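Local coordinates for protein nucleoside phosphorylase, putative (Trypanosoma brucei, PDB 3BJE) that acts as a homodimeric uridine phosphorylase, with uracil and ribose 1-phosphate held in active sites at which the two subunits meet, at residues G30-D44 and I102-M115. Sequence-based numbering, arbitrary orientation.
With R1P (1-O-phosphono-alpha-D-ribofuranose), chain E.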
loop_
_atom_site.group_PDB
_atom_site.type_symbol
_atom_site.label_atom_id
_atom_site.label_comp_id
_atom_site.label_asym_id
_atom_site.label_seq_id
_atom_site.Cartn_x
_atom_site.Cartn_y
_atom_site.Cartn_z
ATOM N N GLY A 30 14.816 1.006 20.801
ATOM C CA GLY A 30 15.656 1.144 19.615
ATOM C C GLY A 30 15.041 0.585 18.338
ATOM O O GLY A 30 15.759 0.349 17.353
ATOM N N THR A 31 13.728 0.340 18.347
ATOM C CA THR A 31 13.031 -0.118 17.133
ATOM C C THR A 31 12.399 1.037 16.362
ATOM O O THR A 31 11.970 2.029 16.937
ATOM C CB THR A 31 11.908 -1.150 17.416
ATOM O OG1 THR A 31 10.874 -0.546 18.202
ATOM C CG2 THR A 31 12.461 -2.364 18.134
ATOM N N THR A 32 12.365 0.874 15.048
ATOM C CA THR A 32 11.601 1.730 14.159
ATOM C C THR A 32 10.089 1.470 14.336
ATOM O O THR A 32 9.672 0.552 15.076
ATOM C CB THR A 32 12.072 1.566 12.697
ATOM O OG1 THR A 32 12.408 0.200 12.409
ATOM C CG2 THR A 32 13.301 2.424 12.461
ATOM N N LEU A 33 9.270 2.296 13.696
ATOM C CA LEU A 33 7.837 2.348 13.980
ATOM C C LEU A 33 7.016 1.177 13.453
ATOM O O LEU A 33 6.095 0.714 14.136
ATOM C CB LEU A 33 7.261 3.645 13.432
ATOM C CG LEU A 33 5.832 4.005 13.772
ATOM C CD1 LEU A 33 5.616 4.033 15.295
ATOM C CD2 LEU A 33 5.509 5.369 13.164
ATOM N N HIS A 34 7.322 0.716 12.252
ATOM C CA HIS A 34 6.548 -0.355 11.605
ATOM C C HIS A 34 7.297 -1.670 11.612
ATOM O O HIS A 34 6.769 -2.697 12.031
ATOM C CB HIS A 34 6.181 0.043 10.162
ATOM C CG HIS A 34 5.358 1.292 10.089
ATOM N ND1 HIS A 34 5.904 2.553 10.013
ATOM C CD2 HIS A 34 4.014 1.465 10.093
ATOM C CE1 HIS A 34 4.930 3.452 10.015
ATOM N NE2 HIS A 34 3.773 2.811 10.041
ATOM N N LEU A 35 8.529 -1.623 11.126
ATOM C CA LEU A 35 9.472 -2.729 11.218
ATOM C C LEU A 35 10.073 -2.717 12.624
ATOM O O LEU A 35 10.815 -1.800 12.989
ATOM C CB LEU A 35 10.552 -2.572 10.150
ATOM C CG LEU A 35 11.734 -3.526 10.242
ATOM C CD1 LEU A 35 11.320 -5.013 10.002
ATOM C CD2 LEU A 35 12.820 -3.056 9.278
ATOM N N LYS A 36 9.707 -3.712 13.428
ATOM C CA LYS A 36 10.076 -3.726 14.837
ATOM C C LYS A 36 11.379 -4.467 15.055
ATOM O O LYS A 36 11.453 -5.479 15.752
ATOM C CB LYS A 36 8.930 -4.308 15.668
ATOM C CG LYS A 36 7.673 -3.453 15.635
ATOM C CD LYS A 36 7.942 -2.054 16.181
ATOM C CE LYS A 36 6.687 -1.354 16.620
ATOM N NZ LYS A 36 6.989 0.059 17.006
ATOM N N CYS A 37 12.421 -3.906 14.458
ATOM C CA CYS A 37 13.749 -4.497 14.413
ATOM C C CYS A 37 14.739 -3.465 14.926
ATOM O O CYS A 37 14.541 -2.265 14.734
ATOM C CB CYS A 37 14.065 -4.867 12.967
ATOM S SG CYS A 37 15.611 -5.709 12.716
ATOM N N LYS A 38 15.775 -3.929 15.626
ATOM C CA LYS A 38 16.816 -3.042 16.159
ATOM C C LYS A 38 18.016 -3.116 15.235
ATOM O O LYS A 38 18.155 -4.088 14.493
ATOM C CB LYS A 38 17.217 -3.481 17.575
ATOM C CG LYS A 38 16.042 -3.709 18.503
ATOM C CD LYS A 38 16.494 -3.899 19.946
ATOM C CE LYS A 38 15.324 -4.288 20.841
ATOM N NZ LYS A 38 14.961 -5.724 20.656
ATOM N N SER A 39 18.900 -2.119 15.277
ATOM C CA SER A 39 20.046 -2.089 14.348
ATOM C C SER A 39 20.824 -3.408 14.338
ATOM O O SER A 39 21.171 -3.925 13.273
ATOM C CB SER A 39 21.010 -0.961 14.685
ATOM O OG SER A 39 20.434 0.313 14.442
ATOM N N ASP A 40 21.097 -3.945 15.524
ATOM C CA ASP A 40 21.965 -5.117 15.622
ATOM C C ASP A 40 21.269 -6.427 15.264
ATOM O O ASP A 40 21.903 -7.479 15.263
ATOM C CB ASP A 40 22.687 -5.205 16.986
ATOM C CG ASP A 40 21.766 -5.514 18.168
ATOM O OD1 ASP A 40 20.535 -5.644 18.021
ATOM O OD2 ASP A 40 22.312 -5.621 19.292
ATOM N N GLU A 41 19.974 -6.351 14.964
ATOM C CA GLU A 41 19.186 -7.513 14.556
ATOM C C GLU A 41 18.971 -7.635 13.060
ATOM O O GLU A 41 18.393 -8.607 12.624
ATOM C CB GLU A 41 17.813 -7.464 15.205
ATOM C CG GLU A 41 17.882 -7.574 16.695
ATOM C CD GLU A 41 16.526 -7.438 17.365
ATOM O OE1 GLU A 41 15.674 -6.672 16.867
ATOM O OE2 GLU A 41 16.334 -8.110 18.398
ATOM N N LEU A 42 19.415 -6.642 12.291
ATOM C CA LEU A 42 19.143 -6.578 10.862
ATOM C C LEU A 42 20.423 -6.871 10.080
ATOM O O LEU A 42 21.431 -6.197 10.279
ATOM C CB LEU A 42 18.631 -5.183 10.514
ATOM C CG LEU A 42 18.314 -4.906 9.041
ATOM C CD1 LEU A 42 17.211 -5.835 8.580
ATOM C CD2 LEU A 42 17.927 -3.430 8.892
ATOM N N ALA A 43 20.373 -7.864 9.191
ATOM C CA ALA A 43 21.510 -8.204 8.325
ATOM C C ALA A 43 21.647 -7.201 7.172
ATOM O O ALA A 43 20.704 -6.492 6.836
ATOM C CB ALA A 43 21.347 -9.621 7.766
ATOM N N ASP A 44 22.829 -7.157 6.567
ATOM C CA ASP A 44 23.063 -6.352 5.356
ATOM C C ASP A 44 22.368 -6.933 4.129
ATOM O O ASP A 44 22.129 -6.220 3.151
ATOM C CB ASP A 44 24.559 -6.260 5.040
ATOM C CG ASP A 44 25.337 -5.452 6.054
ATOM O OD1 ASP A 44 24.736 -4.726 6.859
ATOM O OD2 ASP A 44 26.581 -5.548 6.038
ATOM N N ILE A 102 7.823 2.805 3.450
ATOM C CA ILE A 102 7.938 2.692 4.899
ATOM C C ILE A 102 9.143 1.840 5.299
ATOM O O ILE A 102 10.010 2.249 6.075
ATOM C CB ILE A 102 6.658 2.092 5.484
ATOM C CG1 ILE A 102 5.535 3.133 5.429
ATOM C CG2 ILE A 102 6.893 1.640 6.946
ATOM C CD1 ILE A 102 4.154 2.571 5.732
ATOM N N VAL A 103 9.192 0.625 4.787
ATOM C CA VAL A 103 10.206 -0.317 5.228
ATOM C C VAL A 103 11.626 0.122 4.832
ATOM O O VAL A 103 12.575 -0.046 5.624
ATOM C CB VAL A 103 9.873 -1.733 4.712
ATOM C CG1 VAL A 103 10.991 -2.730 5.047
ATOM C CG2 VAL A 103 8.564 -2.214 5.346
ATOM N N LEU A 104 11.805 0.628 3.604
ATOM C CA LEU A 104 13.138 1.102 3.210
ATOM C C LEU A 104 13.615 2.313 4.026
ATOM O O LEU A 104 14.814 2.401 4.331
ATOM C CB LEU A 104 13.235 1.397 1.713
ATOM C CG LEU A 104 13.402 0.169 0.817
ATOM C CD1 LEU A 104 13.377 0.644 -0.636
ATOM C CD2 LEU A 104 14.666 -0.622 1.115
ATOM N N ASN A 105 12.726 3.245 4.376
ATOM C CA ASN A 105 13.119 4.352 5.262
ATOM C C ASN A 105 13.594 3.827 6.614
ATOM O O ASN A 105 14.593 4.310 7.160
ATOM C CB ASN A 105 11.943 5.309 5.469
ATOM C CG ASN A 105 11.922 6.419 4.456
ATOM O OD1 ASN A 105 12.510 7.473 4.699
ATOM N ND2 ASN A 105 11.279 6.188 3.310
ATOM N N GLU A 106 12.892 2.824 7.132
ATOM C CA GLU A 106 13.225 2.284 8.434
ATOM C C GLU A 106 14.510 1.453 8.397
ATOM O O GLU A 106 15.333 1.575 9.305
ATOM C CB GLU A 106 12.015 1.561 9.037
ATOM C CG GLU A 106 10.872 2.546 9.253
ATOM C CD GLU A 106 9.637 1.968 9.901
ATOM O OE1 GLU A 106 9.610 0.767 10.226
ATOM O OE2 GLU A 106 8.672 2.733 10.087
ATOM N N ILE A 107 14.705 0.671 7.332
ATOM C CA ILE A 107 15.999 -0.011 7.121
ATOM C C ILE A 107 17.145 1.017 7.036
ATOM O O ILE A 107 18.228 0.826 7.610
ATOM C CB ILE A 107 15.966 -0.909 5.859
ATOM C CG1 ILE A 107 15.097 -2.156 6.105
ATOM C CG2 ILE A 107 17.401 -1.302 5.420
ATOM C CD1 ILE A 107 14.707 -2.891 4.807
ATOM N N HIS A 108 16.918 2.098 6.284
ATOM C CA HIS A 108 17.912 3.186 6.194
ATOM C C HIS A 108 18.312 3.724 7.551
ATOM O O HIS A 108 19.510 3.816 7.837
ATOM C CB HIS A 108 17.399 4.298 5.274
ATOM C CG HIS A 108 18.367 5.413 5.070
ATOM N ND1 HIS A 108 19.690 5.189 4.764
ATOM C CD2 HIS A 108 18.212 6.760 5.132
ATOM C CE1 HIS A 108 20.311 6.354 4.653
ATOM N NE2 HIS A 108 19.440 7.321 4.877
ATOM N N ALA A 109 17.324 4.009 8.398
ATOM C CA ALA A 109 17.596 4.466 9.753
ATOM C C ALA A 109 18.296 3.394 10.601
ATOM O O ALA A 109 19.254 3.680 11.324
ATOM C CB ALA A 109 16.284 4.945 10.431
ATOM N N LEU A 110 17.843 2.147 10.510
ATOM C CA LEU A 110 18.500 1.089 11.275
ATOM C C LEU A 110 19.975 0.894 10.897
ATOM O O LEU A 110 20.821 0.602 11.762
ATOM C CB LEU A 110 17.735 -0.217 11.152
ATOM C CG LEU A 110 16.371 -0.219 11.847
ATOM C CD1 LEU A 110 15.622 -1.486 11.483
ATOM C CD2 LEU A 110 16.503 -0.119 13.356
ATOM N N LYS A 111 20.288 1.057 9.616
ATOM C CA LYS A 111 21.660 0.863 9.154
ATOM C C LYS A 111 22.543 2.087 9.304
ATOM O O LYS A 111 23.750 1.954 9.525
ATOM C CB LYS A 111 21.663 0.377 7.717
ATOM C CG LYS A 111 21.237 -1.086 7.628
ATOM C CD LYS A 111 22.358 -2.043 8.083
ATOM C CE LYS A 111 21.834 -3.450 8.323
ATOM N NZ LYS A 111 22.885 -4.379 8.822
ATOM N N GLU A 112 21.972 3.280 9.157
ATOM C CA GLU A 112 22.804 4.488 9.049
ATOM C C GLU A 112 22.561 5.563 10.112
ATOM O O GLU A 112 23.320 6.541 10.181
ATOM C CB GLU A 112 22.696 5.073 7.648
ATOM C CG GLU A 112 23.227 4.153 6.574
ATOM C CD GLU A 112 23.344 4.828 5.226
ATOM O OE1 GLU A 112 24.022 5.887 5.142
ATOM O OE2 GLU A 112 22.800 4.278 4.243
ATOM N N TYR A 113 21.537 5.402 10.955
ATOM C CA TYR A 113 21.395 6.287 12.109
ATOM C C TYR A 113 21.988 5.594 13.331
ATOM O O TYR A 113 21.507 4.538 13.757
ATOM C CB TYR A 113 19.941 6.705 12.365
ATOM C CG TYR A 113 19.840 7.748 13.458
ATOM C CD1 TYR A 113 20.292 9.041 13.250
ATOM C CD2 TYR A 113 19.336 7.425 14.718
ATOM C CE1 TYR A 113 20.217 9.994 14.246
ATOM C CE2 TYR A 113 19.260 8.382 15.731
ATOM C CZ TYR A 113 19.706 9.658 15.481
ATOM O OH TYR A 113 19.646 10.612 16.472
ATOM N N ASP A 114 23.068 6.171 13.849
ATOM C CA ASP A 114 23.719 5.654 15.039
ATOM C C ASP A 114 22.969 6.162 16.270
ATOM O O ASP A 114 23.128 7.321 16.677
ATOM C CB ASP A 114 25.190 6.082 15.043
ATOM C CG ASP A 114 25.962 5.507 16.196
ATOM O OD1 ASP A 114 25.339 5.038 17.168
ATOM O OD2 ASP A 114 27.205 5.543 16.128
ATOM N N MET A 115 22.118 5.297 16.820
ATOM C CA MET A 115 21.247 5.680 17.922
ATOM C C MET A 115 22.058 5.964 19.179
ATOM O O MET A 115 21.704 6.846 19.963
ATOM C CB MET A 115 20.197 4.594 18.182
ATOM C CG MET A 115 19.106 4.594 17.138
ATOM S SD MET A 115 18.052 3.136 17.208
ATOM C CE MET A 115 17.384 3.123 15.531
HETATM C C5 R1P E . 0.714 4.184 9.112
HETATM O O5 R1P E . 1.323 3.930 10.381
HETATM C C4 R1P E . -0.696 3.603 9.105
HETATM O O4 R1P E . -1.494 4.124 10.181
HETATM C C1 R1P E . -2.635 4.847 9.713
HETATM C C2 R1P E . -2.232 5.190 8.273
HETATM O O2 R1P E . -3.333 5.573 7.427
HETATM C C3 R1P E . -1.459 3.945 7.834
HETATM O O3 R1P E . -2.324 2.851 7.496
HETATM O O1 R1P E . -3.902 4.125 9.887
HETATM P P R1P E . -4.167 2.737 10.690
HETATM O O1P R1P E . -3.329 1.779 9.809
HETATM O O2P R1P E . -5.658 2.459 10.587
HETATM O O3P R1P E . -3.667 2.992 12.076
HETATM O O HOH W 1 22.030 2.316 16.121
HETATM O O HOH W 2 23.308 -3.359 11.573
#
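H34 and E106 form a histidine-carboxylate pair where the loop 30-44, leading into strand 45-49 of the nucleoside phosphorylase fold, lies across helix 97-112. H34 ND1 donates to E106 OE2 (2.8 Å, N-H...O 166°) in the plane of its ring, meeting the oxygen on its syn side. The imidazole and carboxylate planes are only 24° apart. At the other edge of the ring, NE2 shares a hydrogen bond of 2.7 Å with O5 of ribose 1-phosphate, whose remaining contacts include R54, R145 and E294 of the second subunit; the loop thus completes a neighbour's active site. I102 CG2 packs against the ring at ND1 and CG, and F250 of the second subunit meets it edge-to-face.

The carboxylate is a second-shell anchor. E106 OE1 takes the backbone N-H of H34 and, more directly, that of L35 (2.8 Å), while OE2 also bonds Y251 OH of the second subunit. E106 reaches out straight past T32 CB to these donors, which fix its rotation.

Apolar packing follows the helix onward: L35 CD2 touches I107 CG1 and L110 CD1, and L42 lies at about a right angle to L110, its CD2 against L110 CB. L110 CD2 presses on C37 O, a buried carbonyl without a hydrogen-bond partner.

Polar bonds tie down the helix end. S39 OG donates to L110 O (2.7 Å) on a lone pair. A kink about CB-CG turns K111 so that NZ meets L42 O from 40° above the carbonyl plane and enters a salt bridge with D44 OD1 (2.7 Å), met nearly along its C-O axis.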